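Local coordinates for aminopeptidase N family protein (Idiomarina loihiensis L2TR, PDB 4FGM) that probably acts as a zinc-dependent aminopeptidase of the M61 family, releasing residues from the N-terminal ends of peptides, at residues F305-T310 with V374-K379; A381-S386 with E448-V453. One frame throughout, in Å; residues are numbered along the deposited sequence.

Interaction 1: residues F305-T310 with V374-K379. With ZN (zinc ion), chain C; MAE (maleic acid), chain B.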
ATOM      1  N   PHE A 305       7.967   0.308 -11.181  1.00 44.10           N
ATOM      2  CA  PHE A 305       7.313   1.401 -11.868  1.00 45.03           C
ATOM      3  C   PHE A 305       5.914   1.638 -11.299  1.00 44.08           C
ATOM      4  O   PHE A 305       5.567   2.759 -10.903  1.00 45.10           O
ATOM      5  CB  PHE A 305       7.254   1.097 -13.376  1.00 41.93           C
ATOM      6  CG  PHE A 305       6.461   2.099 -14.172  1.00 41.68           C
ATOM      7  CD1 PHE A 305       5.076   1.951 -14.334  1.00 37.52           C
ATOM      8  CD2 PHE A 305       7.091   3.206 -14.736  1.00 38.28           C
ATOM      9  CE1 PHE A 305       4.332   2.897 -15.048  1.00 38.62           C
ATOM     10  CE2 PHE A 305       6.361   4.159 -15.451  1.00 40.35           C
ATOM     11  CZ  PHE A 305       4.975   4.006 -15.609  1.00 37.43           C
ATOM     12  N   TYR A 306       5.119   0.579 -11.236  1.00 43.81           N
ATOM     13  CA  TYR A 306       3.760   0.703 -10.734  1.00 49.61           C
ATOM     14  C   TYR A 306       3.660   1.084  -9.263  1.00 48.90           C
ATOM     15  O   TYR A 306       2.696   1.724  -8.847  1.00 45.04           O
ATOM     16  CB  TYR A 306       2.985  -0.575 -11.062  1.00 45.72           C
ATOM     17  CG  TYR A 306       2.676  -0.614 -12.534  1.00 42.67           C
ATOM     18  CD1 TYR A 306       1.788   0.312 -13.094  1.00 42.31           C
ATOM     19  CD2 TYR A 306       3.354  -1.476 -13.391  1.00 39.82           C
ATOM     20  CE1 TYR A 306       1.593   0.386 -14.470  1.00 46.76           C
ATOM     21  CE2 TYR A 306       3.169  -1.409 -14.774  1.00 41.38           C
ATOM     22  CZ  TYR A 306       2.288  -0.470 -15.304  1.00 43.34           C
ATOM     23  OH  TYR A 306       2.128  -0.354 -16.664  1.00 42.85           O
ATOM     24  N   GLU A 307       4.656   0.704  -8.474  1.00 44.34           N
ATOM     25  CA  GLU A 307       4.649   1.082  -7.071  1.00 41.92           C
ATOM     26  C   GLU A 307       5.643   2.223  -6.864  1.00 45.04           C
ATOM     27  O   GLU A 307       5.362   3.169  -6.126  1.00 43.61           O
ATOM     28  CB  GLU A 307       5.005  -0.107  -6.175  1.00 42.02           C
ATOM     29  CG  GLU A 307       3.885  -1.136  -6.026  1.00 47.87           C
ATOM     30  CD  GLU A 307       2.575  -0.522  -5.556  1.00 46.41           C
ATOM     31  OE1 GLU A 307       2.579   0.654  -5.157  1.00 47.02           O
ATOM     32  OE2 GLU A 307       1.543  -1.218  -5.580  1.00 51.21           O
ATOM     33  N   GLY A 308       6.791   2.136  -7.542  1.00 42.60           N
ATOM     34  CA  GLY A 308       7.826   3.154  -7.428  1.00 39.88           C
ATOM     35  C   GLY A 308       7.407   4.565  -7.804  1.00 43.63           C
ATOM     36  O   GLY A 308       7.551   5.486  -6.991  1.00 44.87           O
HETATM   37  N   MSE A 309       6.898   4.745  -9.027  1.00 41.86           N
HETATM   38  CA  MSE A 309       6.463   6.063  -9.490  1.00 43.64           C
HETATM   39  C   MSE A 309       5.412   6.626  -8.537  1.00 49.59           C
HETATM   40  O   MSE A 309       5.458   7.805  -8.155  1.00 48.90           O
HETATM   41  CB  MSE A 309       5.857   5.982 -10.902  1.00 52.16           C
HETATM   42  CG  MSE A 309       6.751   5.366 -11.979  1.00 56.15           C
HETATM   43 SE   MSE A 309       8.467   6.265 -12.276  1.00 66.61          SE
HETATM   44  CE  MSE A 309       9.634   4.917 -11.543  1.00 53.49           C
ATOM     45  N   THR A 310       4.465   5.771  -8.158  1.00 42.35           N
ATOM     46  CA  THR A 310       3.391   6.165  -7.254  1.00 42.59           C
ATOM     47  C   THR A 310       3.949   6.582  -5.891  1.00 43.38           C
ATOM     48  O   THR A 310       3.440   7.507  -5.253  1.00 40.51           O
ATOM     49  CB  THR A 310       2.399   5.009  -7.050  1.00 49.45           C
ATOM     50  OG1 THR A 310       2.065   4.442  -8.326  1.00 48.25           O
ATOM     51  CG2 THR A 310       1.129   5.510  -6.354  1.00 42.34           C
ATOM     52  N   VAL A 374      15.477  -5.397  -1.112  1.00 42.99           N
ATOM     53  CA  VAL A 374      15.397  -3.964  -1.336  1.00 41.74           C
ATOM     54  C   VAL A 374      13.926  -3.652  -1.596  1.00 45.64           C
ATOM     55  O   VAL A 374      13.185  -4.510  -2.063  1.00 43.24           O
ATOM     56  CB  VAL A 374      16.274  -3.535  -2.541  1.00 44.48           C
ATOM     57  CG1 VAL A 374      15.685  -4.063  -3.846  1.00 45.35           C
ATOM     58  CG2 VAL A 374      16.413  -2.015  -2.564  1.00 50.76           C
ATOM     59  N   SER A 375      13.496  -2.439  -1.276  1.00 43.40           N
ATOM     60  CA  SER A 375      12.103  -2.057  -1.469  1.00 45.80           C
ATOM     61  C   SER A 375      11.867  -1.491  -2.863  1.00 48.24           C
ATOM     62  O   SER A 375      12.467  -0.477  -3.238  1.00 46.07           O
ATOM     63  CB  SER A 375      11.697  -1.017  -0.420  1.00 43.65           C
ATOM     64  OG  SER A 375      10.348  -0.608  -0.579  1.00 44.19           O
ATOM     65  N   TYR A 376      11.005  -2.141  -3.639  1.00 45.60           N
ATOM     66  CA  TYR A 376      10.710  -1.641  -4.977  1.00 44.33           C
ATOM     67  C   TYR A 376       9.848  -0.394  -4.842  1.00 44.93           C
ATOM     68  O   TYR A 376       9.654   0.353  -5.803  1.00 44.22           O
ATOM     69  CB  TYR A 376      10.022  -2.712  -5.836  1.00 47.17           C
ATOM     70  CG  TYR A 376       8.819  -3.395  -5.217  1.00 47.77           C
ATOM     71  CD1 TYR A 376       7.566  -2.776  -5.202  1.00 44.94           C
ATOM     72  CD2 TYR A 376       8.928  -4.684  -4.679  1.00 44.90           C
ATOM     73  CE1 TYR A 376       6.450  -3.425  -4.675  1.00 42.57           C
ATOM     74  CE2 TYR A 376       7.819  -5.343  -4.147  1.00 45.20           C
ATOM     75  CZ  TYR A 376       6.584  -4.707  -4.150  1.00 46.97           C
ATOM     76  OH  TYR A 376       5.487  -5.354  -3.633  1.00 43.92           O
ATOM     77  N   TYR A 377       9.352  -0.161  -3.627  1.00 45.72           N
ATOM     78  CA  TYR A 377       8.555   1.024  -3.334  1.00 47.17           C
ATOM     79  C   TYR A 377       9.518   2.191  -3.171  1.00 49.25           C
ATOM     80  O   TYR A 377       9.467   3.170  -3.915  1.00 50.54           O
ATOM     81  CB  TYR A 377       7.797   0.865  -2.013  1.00 49.43           C
ATOM     82  CG  TYR A 377       6.508   0.097  -2.091  1.00 52.38           C
ATOM     83  CD1 TYR A 377       5.325   0.720  -2.489  1.00 55.83           C
ATOM     84  CD2 TYR A 377       6.459  -1.248  -1.735  1.00 54.70           C
ATOM     85  CE1 TYR A 377       4.122   0.021  -2.525  1.00 53.63           C
ATOM     86  CE2 TYR A 377       5.263  -1.955  -1.769  1.00 58.61           C
ATOM     87  CZ  TYR A 377       4.103  -1.311  -2.161  1.00 57.20           C
ATOM     88  OH  TYR A 377       2.919  -1.996  -2.158  1.00 64.97           O
ATOM     89  N   ALA A 378      10.397   2.066  -2.177  1.00 47.40           N
ATOM     90  CA  ALA A 378      11.371   3.106  -1.850  1.00 42.34           C
ATOM     91  C   ALA A 378      12.414   3.348  -2.932  1.00 47.22           C
ATOM     92  O   ALA A 378      12.626   4.490  -3.343  1.00 48.73           O
ATOM     93  CB  ALA A 378      12.055   2.780  -0.524  1.00 41.01           C
ATOM     94  N   LYS A 379      13.071   2.290  -3.400  1.00 45.62           N
ATOM     95  CA  LYS A 379      14.069   2.484  -4.438  1.00 44.52           C
ATOM     96  C   LYS A 379      13.402   2.907  -5.749  1.00 47.93           C
ATOM     97  O   LYS A 379      13.974   3.670  -6.530  1.00 48.95           O
ATOM     98  CB  LYS A 379      14.911   1.226  -4.652  1.00 39.05           C
ATOM     99  CG  LYS A 379      16.121   1.511  -5.525  1.00 46.96           C
ATOM    100  CD  LYS A 379      17.080   0.345  -5.627  1.00 46.70           C
ATOM    101  CE  LYS A 379      18.291   0.740  -6.470  1.00 51.38           C
ATOM    102  NZ  LYS A 379      19.303  -0.352  -6.567  1.00 51.74           N
TER
HETATM  103 ZN    ZN C 602       0.672   1.299  -4.272  1.00 53.85          ZN
HETATM  104  C1  MAE B 601      -0.224  -0.431  -2.437  1.00101.44           C
HETATM  105  O1  MAE B 601       0.664  -1.057  -3.115  1.00105.83           O
HETATM  106  O2  MAE B 601      -0.980   0.360  -3.045  1.00 98.85           O
HETATM  107  C2  MAE B 601      -0.324  -0.729  -0.991  1.00101.18           C
HETATM  108  C3  MAE B 601      -0.774  -1.798  -0.338  1.00101.86           C
HETATM  109  C4  MAE B 601      -1.308  -3.019  -0.931  1.00104.55           C
HETATM  110  O3  MAE B 601      -1.464  -3.238  -2.147  1.00112.39           O
HETATM  111  O4  MAE B 601      -1.581  -3.913  -0.103  1.00 99.53           O
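Glu307 lies alongside Tyr376 and Tyr377, and all three point the same way. CB of Glu307 sits over one face of the Tyr377 ring, a CH-pi contact 4.1 Å from the centroid. The Tyr376 ring turns its edge instead, and its CE1 is 3.7 Å from Glu307 CG. A bend at the second torsion of Glu307 (chi2 -54°) brings the carboxylate round to the metal. OE1 binds the zinc ion at 2.2 Å, alongside His273 and His277 of the HExxH helix. The carboxylate plane is 40° from the Tyr377 ring. The backbones also come close: Gly308 CA is 3.7 Å from Tyr376 O. Ser375 OG accepts from Ala378 N at 3.1 Å, a capping bond at the turn that leads into the helix. The bound maleic acid bridges the two segments. Its O2 is on the zinc ion, and its O1 accepts a hydrogen bond from Tyr377 OH at 2.6 Å. O1 also lies 2.6 Å from Glu307 OE2. This is the gluzincin arrangement of zinc site and nearby tyrosine. It is consistent with Tyr377 steadying the oxyanion of a zinc-bound reaction intermediate, as in related enzymes.

Interaction 2: residues A381-S386 with E448-V453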
ATOM      1  N   ALA A 381      10.956   4.767  -5.890  1.00 46.31           N
ATOM      2  CA  ALA A 381      10.679   6.176  -5.676  1.00 46.61           C
ATOM      3  C   ALA A 381      11.916   7.009  -5.990  1.00 43.92           C
ATOM      4  O   ALA A 381      11.811   8.095  -6.559  1.00 52.22           O
ATOM      5  CB  ALA A 381      10.234   6.410  -4.239  1.00 47.23           C
ATOM      6  N   LEU A 382      13.087   6.503  -5.618  1.00 46.49           N
ATOM      7  CA  LEU A 382      14.322   7.225  -5.880  1.00 49.54           C
ATOM      8  C   LEU A 382      14.639   7.202  -7.383  1.00 53.35           C
ATOM      9  O   LEU A 382      15.216   8.151  -7.924  1.00 51.71           O
ATOM     10  CB  LEU A 382      15.471   6.626  -5.064  1.00 50.77           C
ATOM     11  CG  LEU A 382      15.292   6.740  -3.545  1.00 54.64           C
ATOM     12  CD1 LEU A 382      16.510   6.170  -2.845  1.00 54.73           C
ATOM     13  CD2 LEU A 382      15.093   8.192  -3.148  1.00 51.41           C
ATOM     14  N   ILE A 383      14.251   6.120  -8.053  1.00 48.67           N
ATOM     15  CA  ILE A 383      14.456   6.006  -9.489  1.00 46.13           C
ATOM     16  C   ILE A 383      13.608   7.092 -10.142  1.00 47.17           C
ATOM     17  O   ILE A 383      14.079   7.834 -11.005  1.00 50.51           O
ATOM     18  CB  ILE A 383      13.994   4.632 -10.014  1.00 43.17           C
ATOM     19  CG1 ILE A 383      14.994   3.554  -9.591  1.00 47.26           C
ATOM     20  CG2 ILE A 383      13.815   4.684 -11.532  1.00 41.56           C
ATOM     21  CD1 ILE A 383      14.668   2.166 -10.117  1.00 51.57           C
ATOM     22  N   ALA A 384      12.350   7.185  -9.715  1.00 43.91           N
ATOM     23  CA  ALA A 384      11.432   8.188 -10.249  1.00 45.77           C
ATOM     24  C   ALA A 384      12.004   9.585 -10.025  1.00 47.95           C
ATOM     25  O   ALA A 384      11.930  10.438 -10.905  1.00 50.23           O
ATOM     26  CB  ALA A 384      10.055   8.064  -9.573  1.00 39.45           C
ATOM     27  N   LEU A 385      12.567   9.813  -8.842  1.00 43.58           N
ATOM     28  CA  LEU A 385      13.162  11.106  -8.514  1.00 48.60           C
ATOM     29  C   LEU A 385      14.273  11.423  -9.503  1.00 53.37           C
ATOM     30  O   LEU A 385      14.373  12.542 -10.008  1.00 58.48           O
ATOM     31  CB  LEU A 385      13.758  11.085  -7.107  1.00 49.55           C
ATOM     32  CG  LEU A 385      14.694  12.254  -6.782  1.00 52.66           C
ATOM     33  CD1 LEU A 385      13.876  13.518  -6.541  1.00 48.49           C
ATOM     34  CD2 LEU A 385      15.534  11.914  -5.560  1.00 52.65           C
ATOM     35  N   SER A 386      15.108  10.422  -9.767  1.00 52.87           N
ATOM     36  CA  SER A 386      16.228  10.578 -10.682  1.00 58.05           C
ATOM     37  C   SER A 386      15.754  10.929 -12.087  1.00 57.91           C
ATOM     38  O   SER A 386      16.237  11.888 -12.688  1.00 58.60           O
ATOM     39  CB  SER A 386      17.055   9.292 -10.724  1.00 59.37           C
ATOM     40  OG  SER A 386      17.490   8.918  -9.428  1.00 59.59           O
ATOM     41  N   GLU A 448      23.300  -1.886  -6.486  1.00 57.16           N
ATOM     42  CA  GLU A 448      24.165  -0.842  -5.947  1.00 62.38           C
ATOM     43  C   GLU A 448      23.348   0.397  -5.603  1.00 61.81           C
ATOM     44  O   GLU A 448      22.150   0.451  -5.876  1.00 58.86           O
ATOM     45  CB  GLU A 448      25.226  -0.482  -6.988  1.00 67.74           C
ATOM     46  CG  GLU A 448      24.631  -0.161  -8.354  1.00 79.51           C
ATOM     47  CD  GLU A 448      25.645  -0.237  -9.490  1.00 91.58           C
ATOM     48  OE1 GLU A 448      26.611  -1.020  -9.374  1.00 98.55           O
ATOM     49  OE2 GLU A 448      25.461   0.466 -10.509  1.00 85.07           O
ATOM     50  N   SER A 449      23.999   1.393  -5.009  1.00 60.49           N
ATOM     51  CA  SER A 449      23.320   2.634  -4.647  1.00 61.41           C
ATOM     52  C   SER A 449      23.169   3.536  -5.865  1.00 65.20           C
ATOM     53  O   SER A 449      23.914   3.412  -6.839  1.00 65.94           O
ATOM     54  CB  SER A 449      24.108   3.388  -3.573  1.00 56.33           C
ATOM     55  OG  SER A 449      24.222   2.631  -2.383  1.00 67.10           O
ATOM     56  N   LEU A 450      22.194   4.437  -5.809  1.00 64.01           N
ATOM     57  CA  LEU A 450      21.971   5.379  -6.895  1.00 64.72           C
ATOM     58  C   LEU A 450      22.693   6.665  -6.510  1.00 69.74           C
ATOM     59  O   LEU A 450      22.849   6.961  -5.327  1.00 77.22           O
ATOM     60  CB  LEU A 450      20.478   5.677  -7.069  1.00 58.47           C
ATOM     61  CG  LEU A 450      19.515   4.541  -7.412  1.00 56.14           C
ATOM     62  CD1 LEU A 450      18.102   5.097  -7.453  1.00 54.90           C
ATOM     63  CD2 LEU A 450      19.881   3.914  -8.740  1.00 52.06           C
ATOM     64  N   SER A 451      23.130   7.423  -7.506  1.00 65.99           N
ATOM     65  CA  SER A 451      23.825   8.678  -7.255  1.00 67.55           C
ATOM     66  C   SER A 451      22.839   9.827  -7.421  1.00 70.55           C
ATOM     67  O   SER A 451      22.465  10.157  -8.544  1.00 76.63           O
ATOM     68  CB  SER A 451      24.965   8.844  -8.254  1.00 74.16           C
ATOM     69  OG  SER A 451      25.567   7.594  -8.533  1.00 78.57           O
ATOM     70  N   LEU A 452      22.410  10.428  -6.314  1.00 72.51           N
ATOM     71  CA  LEU A 452      21.468  11.542  -6.377  1.00 72.43           C
ATOM     72  C   LEU A 452      22.063  12.841  -5.865  1.00 70.19           C
ATOM     73  O   LEU A 452      21.470  13.908  -6.026  1.00 70.75           O
ATOM     74  CB  LEU A 452      20.196  11.243  -5.571  1.00 73.26           C
ATOM     75  CG  LEU A 452      19.200  10.184  -6.058  1.00 76.23           C
ATOM     76  CD1 LEU A 452      19.141  10.204  -7.578  1.00 79.00           C
ATOM     77  CD2 LEU A 452      19.616   8.815  -5.569  1.00 78.25           C
ATOM     78  N   VAL A 453      23.232  12.750  -5.242  1.00 68.22           N
ATOM     79  CA  VAL A 453      23.888  13.929  -4.689  1.00 68.77           C
ATOM     80  C   VAL A 453      24.155  14.994  -5.752  1.00 68.64           C
ATOM     81  O   VAL A 453      23.798  16.160  -5.575  1.00 68.14           O
ATOM     82  CB  VAL A 453      25.228  13.560  -4.011  1.00 73.27           C
ATOM     83  CG1 VAL A 453      25.803  14.780  -3.308  1.00 71.61           C
ATOM     84  CG2 VAL A 453      25.016  12.426  -3.021  1.00 73.55           C
TER
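Leu382 O accepts a hydrogen bond from the backbone N of Ser386 at 2.9 Å, and both residues also face the loop 448-453. This is a turn of helix 378-394, probably in the helical half of the gluzincin-type catalytic domain, covered by the irregular link between helix 437-445 and helix 453-457. The Ser386 hydroxyl may bond to Leu382 O as well, but its modelled position is doubtful. The loop grips the helix with two leucines, and the packing between the two segments is largely aliphatic. Two residues after Leu450, Leu452 meets the next turn of the helix at Leu385. The two side chains cross at an angle, with Leu385 CD2 4.1 Å from Leu452 CG. An alanine here removes CG and its two methyls, which would probably leave a gap against Leu385 CD2. Other helices complete the core around the contact. Ile383 also touches Leu440 and Leu444 of helix 437-445, while Leu382 rests on helix 326-342. Leu450 has CG beside its backbone N (chi1 -61°), and its second torsion then carries CD1 out toward the helix. There CD1 meets Ile383 CG1 at 4.1 Å and Leu382 CB at 3.9 Å.

How the interactions relate
From the N terminus, the chain first passes 305-310, runs through a mainly helical excursion, and returns at 374-379, where interaction 1 closes. The chain runs on into helix 378-394. Its segment 381-386 opens interaction 2, which closes after a further, largely helical loop at 448-453. The two loops are in series; they neither nest nor cross. Helix 378-394 is common to both: the residues leading into it reach the zinc-bound ligand through Tyr377, and 381-386 is packed against the loop 448-453. The contacts also touch directly. Lys379 NZ probably donates to Glu448 O at 3.0 Å, and Met309 SE packs on Ala384 CB. Together they tie helix 308-320, helix 378-394 and the loop after helix 437-445.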